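Local coordinates for NADH:ubiquinone oxidoreductase, Na translocating, C subunit (PDB 3LWX), which is probably the C subunit of a sodium-translocating oxidoreductase complex and contains a domain of the FMN-binding family, at residues A[17-22]-A[97-102]; A[83-88]-A[106-111]. One frame throughout, in Å; residues are numbered along the deposited sequence. Where two conformers were deposited one is given.

Contact 1: A[17-22]-A[97-102]; sequences RQQILR and PLWGYI
Helix 4-23 packs on a face of the six-stranded antiparallel sheet, where its Gln19 and Ile20 meet Trp99 and Tyr101 of strand 97-104. The axes of segments 17-22 and 97-102 approach to 7.7 Å at an angle of 47°. Ile20 lays CG1 over the middle of the Tyr101 ring, 3.7 Å from the ring centroid, in a CH-pi contact almost along the ring normal. Gln19 meets the same ring at its edge: OE1 lies in the ring plane, 3.5 Å from CE2 of Tyr101. Its CG is anti to the carbonyl carbon (chi1 -67°) and the chain beyond is extended, which carries the amide across to the indole. There Trp99 NE1 gives Gln19 OE1 a weak, bent hydrogen bond of 3.1 Å, with amide and ring planes 47° apart. Water 1 donates to the same oxygen and bonds Tyr101 OH, while water 2 accepts from Gln19 NE2 and, weakly, from Trp99 NE1. Asp15, one helical turn earlier, takes Gln19 NE2 and fixes the amide's rotation. Ile86 of strand 82-92 touches both Ile20 and Tyr101, whereas Gln19 also rests on Asp115 and Ser117 of strand 111-118.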
ATOM      1  N   ARG A  17       4.962 -10.582   2.282  1.00  7.34           N
ATOM      2  CA  ARG A  17       3.862 -10.919   3.187  0.67  6.93           C
ATOM      3  C   ARG A  17       3.872 -10.032   4.418  1.00  7.07           C
ATOM      4  O   ARG A  17       2.824  -9.545   4.840  1.00  7.26           O
ATOM      5  CB  ARG A  17       3.929 -12.376   3.643  0.67  7.27           C
ATOM      6  CG  ARG A  17       3.687 -13.399   2.554  0.67  8.04           C
ATOM      7  CD  ARG A  17       3.626 -14.808   3.127  0.67  8.95           C
ATOM      8  NE  ARG A  17       3.426 -15.803   2.066  0.67 11.42           N
ATOM      9  CZ  ARG A  17       4.384 -16.557   1.513  0.67 11.20           C
ATOM     10  NH1 ARG A  17       5.643 -16.510   1.932  0.67 13.23           N
ATOM     11  NH2 ARG A  17       4.073 -17.397   0.534  0.67 15.72           N
ATOM     12  N   GLN A  18       5.062  -9.805   4.992  1.00  7.18           N
ATOM     13  CA  GLN A  18       5.185  -8.920   6.158  1.00  7.16           C
ATOM     14  C   GLN A  18       4.713  -7.499   5.846  1.00  7.24           C
ATOM     15  O   GLN A  18       4.060  -6.874   6.679  1.00  7.69           O
ATOM     16  CB  GLN A  18       6.616  -8.878   6.698  1.00  7.34           C
ATOM     17  CG  GLN A  18       7.078 -10.117   7.390  1.00  8.63           C
ATOM     18  CD  GLN A  18       8.549 -10.004   7.729  1.00  9.44           C
ATOM     19  OE1 GLN A  18       9.395 -10.017   6.851  1.00 13.66           O
ATOM     20  NE2 GLN A  18       8.853  -9.851   8.997  1.00 11.42           N
ATOM     21  N   GLN A  19       5.071  -6.982   4.667  1.00  6.79           N
ATOM     22  CA  GLN A  19       4.661  -5.636   4.259  1.00  6.43           C
ATOM     23  C   GLN A  19       3.135  -5.534   4.151  1.00  6.31           C
ATOM     24  O   GLN A  19       2.512  -4.585   4.634  1.00  6.98           O
ATOM     25  CB  GLN A  19       5.297  -5.278   2.928  1.00  6.97           C
ATOM     26  CG  GLN A  19       6.807  -5.118   2.983  1.00  7.51           C
ATOM     27  CD  GLN A  19       7.410  -5.063   1.597  1.00  8.49           C
ATOM     28  OE1 GLN A  19       6.953  -4.322   0.729  1.00  8.08           O
ATOM     29  NE2 GLN A  19       8.448  -5.861   1.380  1.00 10.16           N
ATOM     30  N   ILE A  20       2.530  -6.500   3.469  1.00  6.07           N
ATOM     31  CA  ILE A  20       1.087  -6.556   3.321  1.00  6.34           C
ATOM     32  C   ILE A  20       0.431  -6.646   4.706  1.00  6.41           C
ATOM     33  O   ILE A  20      -0.537  -5.925   4.989  1.00  6.77           O
ATOM     34  CB  ILE A  20       0.707  -7.729   2.397  1.00  6.50           C
ATOM     35  CG1 ILE A  20       1.150  -7.408   0.965  1.00  7.44           C
ATOM     36  CG2 ILE A  20      -0.798  -7.992   2.454  1.00  8.27           C
ATOM     37  CD1 ILE A  20       1.034  -8.568  -0.008  1.00  8.80           C
ATOM     38  N   LEU A  21       0.945  -7.531   5.553  1.00  6.69           N
ATOM     39  CA  LEU A  21       0.401  -7.643   6.901  1.00  6.74           C
ATOM     40  C   LEU A  21       0.529  -6.332   7.696  1.00  6.81           C
ATOM     41  O   LEU A  21      -0.409  -5.944   8.408  1.00  6.93           O
ATOM     42  CB  LEU A  21       1.052  -8.813   7.643  1.00  7.79           C
ATOM     43  CG  LEU A  21       0.608 -10.191   7.159  1.00  8.14           C
ATOM     44  CD1 LEU A  21       1.549 -11.258   7.709  1.00 10.36           C
ATOM     45  CD2 LEU A  21      -0.840 -10.469   7.528  1.00 10.41           C
ATOM     46  N   ARG A  22       1.660  -5.643   7.576  1.00  6.60           N
ATOM     47  CA  ARG A  22       1.804  -4.372   8.299  1.00  6.93           C
ATOM     48  C   ARG A  22       0.748  -3.368   7.862  1.00  6.60           C
ATOM     49  O   ARG A  22       0.312  -2.553   8.673  1.00  6.79           O
ATOM     50  CB  ARG A  22       3.206  -3.772   8.157  1.00  7.04           C
ATOM     51  CG  ARG A  22       4.275  -4.546   8.916  1.00  8.30           C
ATOM     52  CD  ARG A  22       5.566  -3.765   9.026  1.00  9.15           C
ATOM     53  NE  ARG A  22       6.231  -3.517   7.749  1.00  8.10           N
ATOM     54  CZ  ARG A  22       7.175  -4.270   7.200  1.00  8.41           C
ATOM     55  NH1 ARG A  22       7.588  -5.403   7.755  1.00  9.91           N
ATOM     56  NH2 ARG A  22       7.698  -3.883   6.040  1.00  9.88           N
ATOM     57  N   PRO A  97      13.450   4.159  -6.136  1.00  8.73           N
ATOM     58  CA  PRO A  97      12.035   3.823  -6.056  0.50  8.42           C
ATOM     59  C   PRO A  97      11.467   3.757  -4.650  1.00  7.93           C
ATOM     60  O   PRO A  97      12.205   3.509  -3.685  1.00  8.06           O
ATOM     61  CB  PRO A  97      12.000   2.410  -6.653  0.50  8.31           C
ATOM     62  CG  PRO A  97      13.075   2.460  -7.695  0.50  6.87           C
ATOM     63  CD  PRO A  97      14.174   3.232  -7.028  0.50  9.13           C
ATOM     64  N   LEU A  98      10.156   3.955  -4.570  1.00  7.08           N
ATOM     65  CA  LEU A  98       9.349   3.765  -3.391  1.00  7.13           C
ATOM     66  C   LEU A  98       8.281   2.729  -3.727  1.00  6.36           C
ATOM     67  O   LEU A  98       7.922   2.551  -4.888  1.00  6.91           O
ATOM     68  CB  LEU A  98       8.624   5.036  -2.953  1.00  7.12           C
ATOM     69  CG  LEU A  98       9.451   6.300  -2.794  1.00  7.57           C
ATOM     70  CD1 LEU A  98       8.547   7.481  -2.392  1.00  8.77           C
ATOM     71  CD2 LEU A  98      10.617   6.106  -1.805  1.00  8.49           C
ATOM     72  N   TRP A  99       7.755   2.072  -2.702  1.00  6.69           N
ATOM     73  CA  TRP A  99       6.598   1.202  -2.882  1.00  6.23           C
ATOM     74  C   TRP A  99       5.886   1.097  -1.540  1.00  6.28           C
ATOM     75  O   TRP A  99       6.284   1.716  -0.557  1.00  6.79           O
ATOM     76  CB  TRP A  99       6.969  -0.165  -3.451  1.00  7.02           C
ATOM     77  CG  TRP A  99       7.897  -1.020  -2.636  1.00  7.84           C
ATOM     78  CD1 TRP A  99       7.546  -2.033  -1.804  1.00  8.56           C
ATOM     79  CD2 TRP A  99       9.325  -0.982  -2.632  1.00  8.28           C
ATOM     80  NE1 TRP A  99       8.655  -2.618  -1.271  1.00 10.12           N
ATOM     81  CE2 TRP A  99       9.765  -1.993  -1.762  1.00  9.71           C
ATOM     82  CE3 TRP A  99      10.279  -0.194  -3.292  1.00  9.09           C
ATOM     83  CZ2 TRP A  99      11.123  -2.226  -1.511  1.00 11.85           C
ATOM     84  CZ3 TRP A  99      11.623  -0.424  -3.037  1.00 11.02           C
ATOM     85  CH2 TRP A  99      12.032  -1.424  -2.156  1.00 12.83           C
ATOM     86  N   GLY A 100       4.815   0.312  -1.473  1.00  6.55           N
ATOM     87  CA  GLY A 100       4.099   0.152  -0.240  1.00  6.90           C
ATOM     88  C   GLY A 100       2.760  -0.506  -0.462  1.00  6.14           C
ATOM     89  O   GLY A 100       2.453  -0.972  -1.567  1.00  6.03           O
ATOM     90  N   TYR A 101       1.985  -0.546   0.605  1.00  6.27           N
ATOM     91  CA  TYR A 101       0.633  -1.096   0.590  1.00  6.52           C
ATOM     92  C   TYR A 101      -0.247  -0.223   1.464  1.00  6.01           C
ATOM     93  O   TYR A 101       0.211   0.299   2.487  1.00  7.07           O
ATOM     94  CB  TYR A 101       0.605  -2.548   1.116  1.00  6.82           C
ATOM     95  CG  TYR A 101       1.440  -3.442   0.252  1.00  7.01           C
ATOM     96  CD1 TYR A 101       0.910  -4.033  -0.888  1.00  6.92           C
ATOM     97  CD2 TYR A 101       2.794  -3.617   0.514  1.00  7.45           C
ATOM     98  CE1 TYR A 101       1.710  -4.788  -1.736  1.00  7.70           C
ATOM     99  CE2 TYR A 101       3.598  -4.384  -0.319  1.00  8.19           C
ATOM    100  CZ  TYR A 101       3.054  -4.949  -1.461  1.00  7.08           C
ATOM    101  OH  TYR A 101       3.827  -5.683  -2.324  1.00  9.32           O
ATOM    102  N   ILE A 102      -1.506  -0.091   1.084  1.00  6.15           N
ATOM    103  CA  ILE A 102      -2.454   0.645   1.894  0.80  6.56           C
ATOM    104  C   ILE A 102      -3.768  -0.122   1.894  1.00  5.82           C
ATOM    105  O   ILE A 102      -4.179  -0.656   0.860  1.00  6.82           O
ATOM    106  CB  ILE A 102      -2.576   2.105   1.414  0.80  7.39           C
ATOM    107  CG1 ILE A 102      -3.334   2.975   2.418  0.80  6.44           C
ATOM    108  CG2 ILE A 102      -3.213   2.173   0.056  0.80  8.47           C
ATOM    109  CD1 ILE A 102      -3.176   4.443   2.105  0.80  8.79           C
TER
HETATM  110  O   HOH W   1       6.468  -5.526  -1.801  1.00 13.55           O
HETATM  111  O   HOH W   2       9.924  -5.673  -1.082  1.00 19.78           O

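Contact 2: A[83-88]-A[106-111]; sequences PKYIMA and SDKNTI
The ring of Tyr85 is bordered by two residues of the 106-111 loop: the aliphatic part of Lys108 lies over one face near the rim, and Ser106 approaches the edge. CD of Lys108 stands 4.1 Å above the ring plane, and the closest touch is from Lys108 CG to Tyr85 CE2, at 3.6 Å. CA of Ser106 comes to the same CE2 near the plane of the ring. At the hydroxyl end of that edge, water 4 lies in the ring plane, 2.6 Å from Tyr85 OH, and donates to Ser106 O, so the phenol is joined to the loop backbone through solvent.

The lysine chain bends at chi3 (-65°) once past the rim of the ring. Its NZ then reaches the carbonyls of Phe194, in the last turn of helix 174-196, and of Ser197 just after it, and it also makes a cation-pi contact with the Phe194 ring.

Beside Tyr85, Pro83 CG packs on Ser106 CB at 3.9 Å. Pro83 O and Ser106 N do not bond directly; water 3 links them, donating to Pro83 O at 2.8 Å and accepting from Ser106 N and Lys84 NZ. That ammonium is also paired with Asp105 in a salt bridge.

Within the loop, the carboxylate of Asp107 bridges to the chain two and three residues on. Its OD1 accepts from Thr110 N at 2.9 Å, nearly straight (173°), and from Asn109 N, which comes from above the carboxylate plane on the same face. OD2 receives Thr110 OG1 on its syn lone pair. The Asn109 N bond makes an Asx turn and the Thr110 N bond an Asx motif, in the hairpin loop between strands 97-104 and 111-118, and Tyr85 packs against this loop from the neighbouring strand 82-92.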
ATOM      1  N   PRO A  83     -14.439  -7.404   5.239  1.00 10.92           N
ATOM      2  CA  PRO A  83     -13.306  -7.254   4.357  1.00  9.83           C
ATOM      3  C   PRO A  83     -12.500  -5.970   4.590  1.00  8.63           C
ATOM      4  O   PRO A  83     -13.047  -4.914   4.931  1.00 10.28           O
ATOM      5  CB  PRO A  83     -13.965  -7.214   2.974  1.00 10.58           C
ATOM      6  CG  PRO A  83     -15.320  -6.605   3.231  1.00 12.50           C
ATOM      7  CD  PRO A  83     -15.724  -7.169   4.550  1.00 11.82           C
ATOM      8  N   LYS A  84     -11.189  -6.115   4.443  1.00  7.66           N
ATOM      9  CA  LYS A  84     -10.273  -4.985   4.290  1.00  6.97           C
ATOM     10  C   LYS A  84      -9.646  -5.168   2.912  1.00  7.05           C
ATOM     11  O   LYS A  84      -9.211  -6.277   2.582  1.00  8.28           O
ATOM     12  CB  LYS A  84      -9.171  -4.938   5.351  1.00  7.50           C
ATOM     13  CG  LYS A  84      -9.663  -4.954   6.782  1.00  8.78           C
ATOM     14  CD  LYS A  84     -10.474  -3.727   7.147  1.00  8.43           C
ATOM     15  CE  LYS A  84     -10.824  -3.731   8.628  1.00  9.82           C
ATOM     16  NZ  LYS A  84     -11.738  -2.622   8.983  1.00 10.85           N
ATOM     17  N   TYR A  85      -9.583  -4.098   2.126  1.00  6.29           N
ATOM     18  CA  TYR A  85      -9.036  -4.162   0.777  1.00  6.12           C
ATOM     19  C   TYR A  85      -7.646  -3.541   0.778  1.00  5.96           C
ATOM     20  O   TYR A  85      -7.499  -2.358   1.085  1.00  6.96           O
ATOM     21  CB  TYR A  85      -9.948  -3.440  -0.211  1.00  7.00           C
ATOM     22  CG  TYR A  85     -11.354  -3.993  -0.230  1.00  7.06           C
ATOM     23  CD1 TYR A  85     -11.697  -5.064  -1.052  1.00  7.75           C
ATOM     24  CD2 TYR A  85     -12.345  -3.453   0.574  1.00  7.89           C
ATOM     25  CE1 TYR A  85     -12.980  -5.572  -1.062  1.00  7.78           C
ATOM     26  CE2 TYR A  85     -13.650  -3.952   0.559  1.00  8.62           C
ATOM     27  CZ  TYR A  85     -13.949  -5.019  -0.261  1.00  8.32           C
ATOM     28  OH  TYR A  85     -15.242  -5.511  -0.294  1.00  9.41           O
ATOM     29  N   ILE A  86      -6.653  -4.344   0.415  1.00  6.10           N
ATOM     30  CA  ILE A  86      -5.251  -3.941   0.427  1.00  6.01           C
ATOM     31  C   ILE A  86      -4.803  -3.732  -1.018  1.00  6.05           C
ATOM     32  O   ILE A  86      -4.996  -4.606  -1.883  1.00  7.02           O
ATOM     33  CB  ILE A  86      -4.361  -5.013   1.071  1.00  6.38           C
ATOM     34  CG1 ILE A  86      -4.857  -5.395   2.462  1.00  6.80           C
ATOM     35  CG2 ILE A  86      -2.898  -4.547   1.143  1.00  7.90           C
ATOM     36  CD1 ILE A  86      -4.280  -6.693   2.994  1.00 10.24           C
HETATM   37  N   MSE A  87      -4.223  -2.560  -1.284  1.00  6.01           N
HETATM   38  CA  MSE A  87      -3.803  -2.108  -2.592  1.00  6.11           C
HETATM   39  C   MSE A  87      -2.311  -1.827  -2.583  1.00  5.93           C
HETATM   40  O   MSE A  87      -1.744  -1.459  -1.555  1.00  6.42           O
HETATM   41  CB  MSE A  87      -4.596  -0.850  -2.956  1.00  6.33           C
HETATM   42  CG  MSE A  87      -6.070  -1.132  -3.131  1.00  7.79           C
HETATM   43 SE   MSE A  87      -7.194   0.380  -3.343  0.75  9.85          SE
HETATM   44  CE  MSE A  87      -7.236   0.951  -1.502  1.00  9.48           C
ATOM     45  N   ALA A  88      -1.691  -2.050  -3.733  1.00  6.40           N
ATOM     46  CA  ALA A  88      -0.248  -1.930  -3.899  1.00  6.72           C
ATOM     47  C   ALA A  88       0.139  -0.579  -4.489  1.00  6.78           C
ATOM     48  O   ALA A  88      -0.450  -0.120  -5.475  1.00  8.42           O
ATOM     49  CB  ALA A  88       0.276  -3.062  -4.762  1.00  7.72           C
ATOM     50  N   SER A 106     -14.281  -1.655   4.846  1.00  8.31           N
ATOM     51  CA  SER A 106     -15.279  -2.201   3.928  0.70  9.13           C
ATOM     52  C   SER A 106     -16.006  -1.131   3.120  1.00  8.83           C
ATOM     53  O   SER A 106     -16.586  -1.439   2.079  1.00 10.14           O
ATOM     54  CB  SER A 106     -16.276  -3.070   4.687  0.70  9.71           C
ATOM     55  OG  SER A 106     -17.048  -2.284   5.574  0.70 11.29           O
ATOM     56  N   ASP A 107     -15.960   0.122   3.579  1.00  8.37           N
ATOM     57  CA  ASP A 107     -16.525   1.248   2.818  1.00  8.22           C
ATOM     58  C   ASP A 107     -15.689   1.631   1.581  1.00  7.98           C
ATOM     59  O   ASP A 107     -16.077   2.519   0.833  1.00  8.31           O
ATOM     60  CB  ASP A 107     -16.750   2.488   3.700  1.00  8.90           C
ATOM     61  CG  ASP A 107     -15.467   3.173   4.185  1.00  8.28           C
ATOM     62  OD1 ASP A 107     -14.346   2.677   3.943  1.00  7.53           O
ATOM     63  OD2 ASP A 107     -15.613   4.258   4.806  1.00  9.67           O
ATOM     64  N   LYS A 108     -14.542   0.982   1.381  1.00  7.47           N
ATOM     65  CA  LYS A 108     -13.694   1.244   0.215  1.00  7.56           C
ATOM     66  C   LYS A 108     -13.291   2.725   0.159  1.00  7.52           C
ATOM     67  O   LYS A 108     -13.151   3.302  -0.916  1.00  9.38           O
ATOM     68  CB  LYS A 108     -14.328   0.727  -1.088  1.00  7.64           C
ATOM     69  CG  LYS A 108     -14.432  -0.797  -1.075  1.00  8.58           C
ATOM     70  CD  LYS A 108     -14.762  -1.402  -2.426  1.00  8.55           C
ATOM     71  CE  LYS A 108     -16.119  -1.025  -2.958  1.00  8.86           C
ATOM     72  NZ  LYS A 108     -16.353  -1.648  -4.293  1.00  9.74           N
ATOM     73  N   ASN A 109     -13.010   3.295   1.332  1.00  7.01           N
ATOM     74  CA  ASN A 109     -12.702   4.717   1.430  1.00  6.99           C
ATOM     75  C   ASN A 109     -11.794   5.062   2.610  1.00  6.91           C
ATOM     76  O   ASN A 109     -10.780   5.749   2.442  1.00  7.43           O
ATOM     77  CB  ASN A 109     -14.010   5.534   1.521  1.00  7.39           C
ATOM     78  CG  ASN A 109     -13.781   7.030   1.341  1.00  8.05           C
ATOM     79  OD1 ASN A 109     -12.751   7.446   0.828  1.00  9.31           O
ATOM     80  ND2 ASN A 109     -14.745   7.846   1.764  1.00  9.97           N
ATOM     81  N   THR A 110     -12.171   4.591   3.796  1.00  7.11           N
ATOM     82  CA  THR A 110     -11.462   4.913   5.014  1.00  6.88           C
ATOM     83  C   THR A 110     -10.243   4.020   5.162  1.00  6.99           C
ATOM     84  O   THR A 110     -10.345   2.801   5.147  1.00  7.84           O
ATOM     85  CB  THR A 110     -12.363   4.749   6.237  1.00  7.26           C
ATOM     86  OG1 THR A 110     -13.557   5.512   6.066  1.00  8.86           O
ATOM     87  CG2 THR A 110     -11.648   5.199   7.494  1.00  9.64           C
ATOM     88  N   ILE A 111      -9.075   4.621   5.336  1.00  6.76           N
ATOM     89  CA  ILE A 111      -7.841   3.873   5.457  1.00  6.49           C
ATOM     90  C   ILE A 111      -7.759   3.166   6.801  1.00  6.74           C
ATOM     91  O   ILE A 111      -7.993   3.751   7.862  1.00  7.82           O
ATOM     92  CB  ILE A 111      -6.622   4.793   5.216  1.00  6.97           C
ATOM     93  CG1 ILE A 111      -6.629   5.260   3.753  1.00  7.83           C
ATOM     94  CG2 ILE A 111      -5.292   4.088   5.539  1.00  7.36           C
ATOM     95  CD1 ILE A 111      -5.861   6.564   3.483  1.00 10.08           C
TER
HETATM   96  O   HOH W   3     -13.935  -3.374   7.151  0.50 10.52           O
HETATM   97  O   HOH W   4     -17.035  -4.028   0.962  1.00 14.65           O

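Overall arrangement
From the N terminus, helix 4-23 supplies 17-22 first; the chain then passes through helix 30-40, strands 41-48 and 53-54, helix 63-68 and strand 71-79 before strand 82-92 provides 83-88. Strand 97-104 is the next strand and carries 97-102, so contact 1 closes a loop of 74 residues. The loop after that strand provides 106-111, and contact 2 spans 17 residues. Their segments alternate along the chain, so the contacts cross. They join where strands 82-92 and 97-104 pair: Met87 N lies 2.9 Å from Ile102 O, probably hydrogen-bonded, and Ile20 CG2 packs on Ile86 CD1. Contact 1 ties the N-terminal helix to the sheet, contact 2 the 106-111 hairpin loop to the beginning of strand 82-92.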